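Local coordinates for protein rhamnosidase B (Bacillus sp., PDB 2OKX) that hydrolyses terminal alpha-L-rhamnose from rhamnosides as a glycoside hydrolase of family 78, probably with inversion at the anomeric carbon, at residues Y762-Q767 with P793-I798; L681-P686 with I798-M803. One frame throughout, in Å; residues are numbered along the deposited sequence.

Interaction 1 of 2, residues Y762-Q767 with P793-I798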
loop_
_atom_site.group_PDB
_atom_site.type_symbol
_atom_site.label_atom_id
_atom_site.label_comp_id
_atom_site.label_asym_id
_atom_site.label_seq_id
_atom_site.Cartn_x
_atom_site.Cartn_y
_atom_site.Cartn_z
ATOM N N TYR A 762 -17.693 -20.994 15.904
ATOM C CA TYR A 762 -18.623 -19.872 15.972
ATOM C C TYR A 762 -17.863 -18.576 16.223
ATOM O O TYR A 762 -17.016 -18.500 17.116
ATOM C CB TYR A 762 -19.643 -20.113 17.083
ATOM C CG TYR A 762 -20.528 -21.304 16.811
ATOM C CD1 TYR A 762 -21.632 -21.198 15.966
ATOM C CD2 TYR A 762 -20.230 -22.555 17.352
ATOM C CE1 TYR A 762 -22.420 -22.305 15.665
ATOM C CE2 TYR A 762 -21.010 -23.674 17.055
ATOM C CZ TYR A 762 -22.101 -23.541 16.212
ATOM O OH TYR A 762 -22.869 -24.643 15.908
ATOM N N SER A 763 -18.173 -17.554 15.433
ATOM C CA SER A 763 -17.494 -16.271 15.562
ATOM C C SER A 763 -18.456 -15.098 15.678
ATOM O O SER A 763 -19.597 -15.162 15.223
ATOM C CB SER A 763 -16.586 -16.048 14.353
ATOM O OG SER A 763 -17.357 -15.972 13.165
ATOM N N MET A 764 -17.985 -14.025 16.300
ATOM C CA MET A 764 -18.791 -12.820 16.444
ATOM C C MET A 764 -19.023 -12.243 15.055
ATOM O O MET A 764 -20.096 -11.715 14.760
ATOM C CB MET A 764 -18.060 -11.789 17.299
ATOM C CG MET A 764 -18.193 -12.017 18.788
ATOM S SD MET A 764 -19.928 -11.930 19.270
ATOM C CE MET A 764 -20.304 -10.222 18.867
ATOM N N GLN A 765 -18.002 -12.361 14.208
ATOM C CA GLN A 765 -18.048 -11.845 12.846
ATOM C C GLN A 765 -19.276 -12.298 12.060
ATOM O O GLN A 765 -20.022 -11.480 11.522
ATOM C CB GLN A 765 -16.778 -12.251 12.082
ATOM C CG GLN A 765 -15.488 -11.541 12.520
ATOM C CD GLN A 765 -14.779 -12.209 13.690
ATOM O OE1 GLN A 765 -13.611 -11.922 13.963
ATOM N NE2 GLN A 765 -15.478 -13.096 14.387
ATOM N N THR A 766 -19.478 -13.608 11.981
ATOM C CA THR A 766 -20.610 -14.142 11.239
ATOM C C THR A 766 -21.944 -13.647 11.778
ATOM O O THR A 766 -22.857 -13.355 11.009
ATOM C CB THR A 766 -20.593 -15.680 11.249
ATOM O OG1 THR A 766 -19.389 -16.139 10.619
ATOM C CG2 THR A 766 -21.799 -16.235 10.493
ATOM N N GLN A 767 -22.050 -13.548 13.099
ATOM C CA GLN A 767 -23.282 -13.087 13.730
ATOM C C GLN A 767 -23.528 -11.614 13.398
ATOM O O GLN A 767 -24.648 -11.222 13.060
ATOM C CB GLN A 767 -23.205 -13.262 15.249
ATOM C CG GLN A 767 -22.685 -14.615 15.719
ATOM C CD GLN A 767 -23.283 -15.783 14.953
ATOM O OE1 GLN A 767 -24.498 -15.864 14.765
ATOM N NE2 GLN A 767 -22.425 -16.703 14.515
ATOM N N PRO A 793 -17.353 -15.169 25.015
ATOM C CA PRO A 793 -15.900 -15.367 24.985
ATOM C C PRO A 793 -15.448 -16.649 24.286
ATOM O O PRO A 793 -14.276 -16.783 23.926
ATOM C CB PRO A 793 -15.520 -15.338 26.466
ATOM C CG PRO A 793 -16.755 -15.854 27.140
ATOM C CD PRO A 793 -17.844 -15.121 26.401
ATOM N N ALA A 794 -16.376 -17.583 24.092
ATOM C CA ALA A 794 -16.060 -18.845 23.429
ATOM C C ALA A 794 -16.039 -18.657 21.918
ATOM O O ALA A 794 -15.419 -19.438 21.192
ATOM C CB ALA A 794 -17.082 -19.908 23.806
ATOM N N PHE A 795 -16.729 -17.624 21.449
ATOM C CA PHE A 795 -16.779 -17.324 20.024
ATOM C C PHE A 795 -15.466 -16.709 19.572
ATOM O O PHE A 795 -14.727 -16.141 20.380
ATOM C CB PHE A 795 -17.898 -16.325 19.712
ATOM C CG PHE A 795 -19.273 -16.927 19.659
ATOM C CD1 PHE A 795 -20.347 -16.170 19.196
ATOM C CD2 PHE A 795 -19.503 -18.235 20.068
ATOM C CE1 PHE A 795 -21.629 -16.707 19.139
ATOM C CE2 PHE A 795 -20.784 -18.781 20.014
ATOM C CZ PHE A 795 -21.848 -18.015 19.549
ATOM N N VAL A 796 -15.176 -16.829 18.282
ATOM C CA VAL A 796 -13.973 -16.225 17.728
ATOM C C VAL A 796 -14.255 -14.729 17.858
ATOM O O VAL A 796 -15.383 -14.296 17.637
ATOM C CB VAL A 796 -13.790 -16.594 16.235
ATOM C CG1 VAL A 796 -12.646 -15.792 15.632
ATOM C CG2 VAL A 796 -13.504 -18.085 16.102
ATOM N N GLN A 797 -13.246 -13.947 18.228
ATOM C CA GLN A 797 -13.429 -12.510 18.404
ATOM C C GLN A 797 -12.974 -11.686 17.201
ATOM O O GLN A 797 -12.252 -12.184 16.333
ATOM C CB GLN A 797 -12.680 -12.044 19.654
ATOM C CG GLN A 797 -13.096 -12.757 20.938
ATOM C CD GLN A 797 -14.561 -12.544 21.280
ATOM O OE1 GLN A 797 -15.037 -11.414 21.340
ATOM N NE2 GLN A 797 -15.283 -13.637 21.512
ATOM N N ILE A 798 -13.402 -10.425 17.157
ATOM C CA ILE A 798 -13.037 -9.516 16.073
ATOM C C ILE A 798 -11.528 -9.299 16.109
ATOM O O ILE A 798 -10.967 -8.976 17.159
ATOM C CB ILE A 798 -13.764 -8.158 16.222
ATOM C CG1 ILE A 798 -15.269 -8.354 16.003
ATOM C CG2 ILE A 798 -13.205 -7.146 15.222
ATOM C CD1 ILE A 798 -16.080 -7.085 16.139
#

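Interaction 2 of 2, residues L681-P686 with I798-M803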
loop_
_atom_site.group_PDB
_atom_site.type_symbol
_atom_site.label_atom_id
_atom_site.label_comp_id
_atom_site.label_asym_id
_atom_site.label_seq_id
_atom_site.Cartn_x
_atom_site.Cartn_y
_atom_site.Cartn_z
ATOM N N LEU A 681 -12.378 -14.645 2.213
ATOM C CA LEU A 681 -11.989 -13.859 3.376
ATOM C C LEU A 681 -12.961 -12.791 3.856
ATOM O O LEU A 681 -13.793 -12.289 3.101
ATOM C CB LEU A 681 -10.644 -13.180 3.092
ATOM C CG LEU A 681 -10.078 -12.263 4.180
ATOM C CD1 LEU A 681 -9.532 -13.120 5.309
ATOM C CD2 LEU A 681 -8.982 -11.370 3.606
ATOM N N LEU A 682 -12.822 -12.450 5.133
ATOM C CA LEU A 682 -13.597 -11.392 5.761
ATOM C C LEU A 682 -12.719 -10.670 6.784
ATOM O O LEU A 682 -12.461 -9.480 6.645
ATOM C CB LEU A 682 -14.849 -11.925 6.466
ATOM C CG LEU A 682 -15.589 -10.812 7.231
ATOM C CD1 LEU A 682 -15.929 -9.670 6.277
ATOM C CD2 LEU A 682 -16.851 -11.357 7.880
ATOM N N ASP A 683 -12.241 -11.397 7.793
ATOM C CA ASP A 683 -11.424 -10.795 8.847
ATOM C C ASP A 683 -10.144 -11.578 9.157
ATOM O O ASP A 683 -10.034 -12.762 8.831
ATOM C CB ASP A 683 -12.264 -10.681 10.127
ATOM C CG ASP A 683 -11.634 -9.776 11.166
ATOM O OD1 ASP A 683 -12.047 -9.852 12.346
ATOM O OD2 ASP A 683 -10.740 -8.980 10.805
ATOM N N TRP A 684 -9.181 -10.914 9.792
ATOM C CA TRP A 684 -7.921 -11.561 10.164
ATOM C C TRP A 684 -8.105 -12.170 11.551
ATOM O O TRP A 684 -7.605 -11.650 12.550
ATOM C CB TRP A 684 -6.764 -10.548 10.184
ATOM C CG TRP A 684 -6.418 -9.984 8.829
ATOM C CD1 TRP A 684 -6.473 -8.672 8.448
ATOM C CD2 TRP A 684 -5.974 -10.717 7.676
ATOM N NE1 TRP A 684 -6.094 -8.543 7.132
ATOM C CE2 TRP A 684 -5.783 -9.781 6.633
ATOM C CE3 TRP A 684 -5.720 -12.074 7.424
ATOM C CZ2 TRP A 684 -5.353 -10.158 5.356
ATOM C CZ3 TRP A 684 -5.291 -12.448 6.151
ATOM C CH2 TRP A 684 -5.112 -11.492 5.134
ATOM N N ALA A 685 -8.841 -13.274 11.598
ATOM C CA ALA A 685 -9.116 -13.971 12.846
ATOM C C ALA A 685 -9.388 -15.440 12.536
ATOM O O ALA A 685 -9.663 -15.790 11.390
ATOM C CB ALA A 685 -10.322 -13.347 13.535
ATOM N N PRO A 686 -9.318 -16.312 13.557
ATOM C CA PRO A 686 -9.543 -17.759 13.450
ATOM C C PRO A 686 -10.931 -18.176 12.964
ATOM O O PRO A 686 -11.465 -19.190 13.412
ATOM C CB PRO A 686 -9.273 -18.258 14.869
ATOM C CG PRO A 686 -8.306 -17.263 15.406
ATOM C CD PRO A 686 -8.888 -15.963 14.921
ATOM N N ILE A 798 -13.402 -10.425 17.157
ATOM C CA ILE A 798 -13.037 -9.516 16.073
ATOM C C ILE A 798 -11.528 -9.299 16.109
ATOM O O ILE A 798 -10.967 -8.976 17.159
ATOM C CB ILE A 798 -13.764 -8.158 16.222
ATOM C CG1 ILE A 798 -15.269 -8.354 16.003
ATOM C CG2 ILE A 798 -13.205 -7.146 15.222
ATOM C CD1 ILE A 798 -16.080 -7.085 16.139
ATOM N N GLY A 799 -10.875 -9.471 14.964
ATOM C CA GLY A 799 -9.431 -9.324 14.923
ATOM C C GLY A 799 -8.850 -8.063 14.311
ATOM O O GLY A 799 -7.632 -7.893 14.308
ATOM N N SER A 800 -9.695 -7.178 13.789
ATOM C CA SER A 800 -9.189 -5.947 13.189
ATOM C C SER A 800 -10.193 -4.812 13.314
ATOM O O SER A 800 -11.403 -5.047 13.391
ATOM C CB SER A 800 -8.888 -6.161 11.707
ATOM O OG SER A 800 -10.093 -6.360 10.982
ATOM N N PRO A 801 -9.705 -3.563 13.337
ATOM C CA PRO A 801 -10.616 -2.419 13.447
ATOM C C PRO A 801 -11.501 -2.372 12.202
ATOM O O PRO A 801 -12.536 -1.710 12.189
ATOM C CB PRO A 801 -9.668 -1.224 13.530
ATOM C CG PRO A 801 -8.425 -1.820 14.173
ATOM C CD PRO A 801 -8.298 -3.129 13.425
ATOM N N PHE A 802 -11.064 -3.070 11.158
ATOM C CA PHE A 802 -11.813 -3.148 9.906
ATOM C C PHE A 802 -13.156 -3.788 10.227
ATOM O O PHE A 802 -14.214 -3.268 9.868
ATOM C CB PHE A 802 -11.057 -4.017 8.896
ATOM C CG PHE A 802 -11.853 -4.359 7.661
ATOM C CD1 PHE A 802 -12.012 -5.686 7.272
ATOM C CD2 PHE A 802 -12.417 -3.358 6.875
ATOM C CE1 PHE A 802 -12.722 -6.013 6.114
ATOM C CE2 PHE A 802 -13.128 -3.674 5.715
ATOM C CZ PHE A 802 -13.280 -5.004 5.335
ATOM N N MET A 803 -13.097 -4.927 10.909
ATOM C CA MET A 803 -14.293 -5.653 11.304
ATOM C C MET A 803 -15.046 -4.833 12.351
ATOM O O MET A 803 -16.274 -4.868 12.405
ATOM C CB MET A 803 -13.904 -7.024 11.866
ATOM C CG MET A 803 -15.073 -7.941 12.199
ATOM S SD MET A 803 -16.147 -8.327 10.790
ATOM C CE MET A 803 -17.762 -7.975 11.522
HETATM O O HOH W 1 -5.632 -9.728 13.559
#

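Interaction 1 of 2, residues Y762-Q767 with P793-I798
Ser-763 and Val-796 pair as a single parallel beta bridge just ahead of helix 764-772, and they illustrate how loops at helix ends are tied together in an (alpha/alpha)6-barrel glycosidase domain. Val-796 N donates to Tyr-762 O at 2.7 Å, arriving on a lone pair, and Val-796 O accepts Met-764 N at 2.9 Å in a nearly straight bond (170°), so both backbone groups of one residue are used. Packing is tightest here: Ser-763 CB and Val-796 CB lie 3.4 Å apart, closer than usual for two carbons.

Beside the bridge, the Phe-795 ring lies against Tyr-762. Tyr-762 CB sits over one ring face, toward the rim, 3.4 Å from Phe-795 CE2. The ring planes are near parallel but slid apart, and they barely overlap because the Tyr-762 ring, with CG anti to its carbonyl carbon (chi1 -65°), runs on past its neighbour. Met-764 SD stands at the Phe-795 ring edge, while Gln-767 CG approaches CE1 and its NE2 reaches back to Ser-763 O as well as to Tyr-748 O. Ser-763 caps the helix weakly through Thr-766 N; its hydroxyl is also bonded to Asp-750.

The other side is looser. Pro-793 and Ala-794 are exposed and add almost nothing to the contact, and Gln-797 turns its CB away from the helix. The bent chain of Gln-797 folds back on its own loop: OE1 bonds a glycerol, probably from the crystallisation liquor, and NE2 meets Phe-795 O at 2.8 Å from well above the carbonyl plane (52°).

Interaction 2 of 2, residues L681-P686 with I798-M803
The N-cap of helix 801-813 is the site of this contact: Ser-800, together with Gly-799 before it, receives the carboxylate of Asp-683 from the loop 681-686, in a buried contact. The carboxylate bridges two successive residues, one oxygen to each. Gly-799 N donates to Asp-683 OD1 at 2.9 Å with an angle of 166° at the hydrogen, and Ser-800 OG donates to Asp-683 OD2 at 2.7 Å. Both donors come from the syn side and both stand somewhat out of the carboxylate plane, the serine by 29°. A chi1 of -166° swings the Asp-683 carboxylate away from its own backbone N and across to the cap, where OD2 also takes a weak bond from Trp-684 N; two bonds across the contact and a weak local one restrain its rotation.

Ser-800 OG works in both directions, giving its proton to the aspartate and accepting a weak bond from Met-803 N in the first turn of the helix. Met-803 CB closes over the carboxylate, 3.4 Å from Asp-683 OD1, before its chain bends away and brings SD to Leu-682 CD2. Next to it, Leu-682 O lies in the plane of the Phe-802 ring, at the edge, 3.5 Å from CE1; Trp-864 stacks on that ring and Phe-806 meets it edge-to-face.

Beyond the cap, Trp-684 is the centre of an inverse gamma turn, closed by a weak bond from Ala-685 N to Asp-683 O. The turn presents Trp-684 O to a water that donates to it at 2.9 Å and to Gly-799 O at 2.8 Å, a second, solvent-mediated link between the loops. The arrangement is that of a serine N-cap at the start of a helix in the family's helical barrel domain.

Interaction 1 lies within the chain loop that interaction 2 closes: its segments are 26 residues apart, against 112 for the other pair. They meet at Ile-798, where one continuous run, 793-803, passes from the bridge beside helix 764-772 to the cap of helix 801-813. Their centres are about 10 Å apart and they pack directly, with Val-796 CG2 3.6 Å from Pro-686 O and Gln-797 O 3.6 Å from Ala-685 CB. Gln-765 of helix 764-772 also touches Met-803 of helix 801-813. At the junction, Ile-798 N and O hold separate glycerol molecules, probably from the crystallisation liquor, though such molecules often mark pockets.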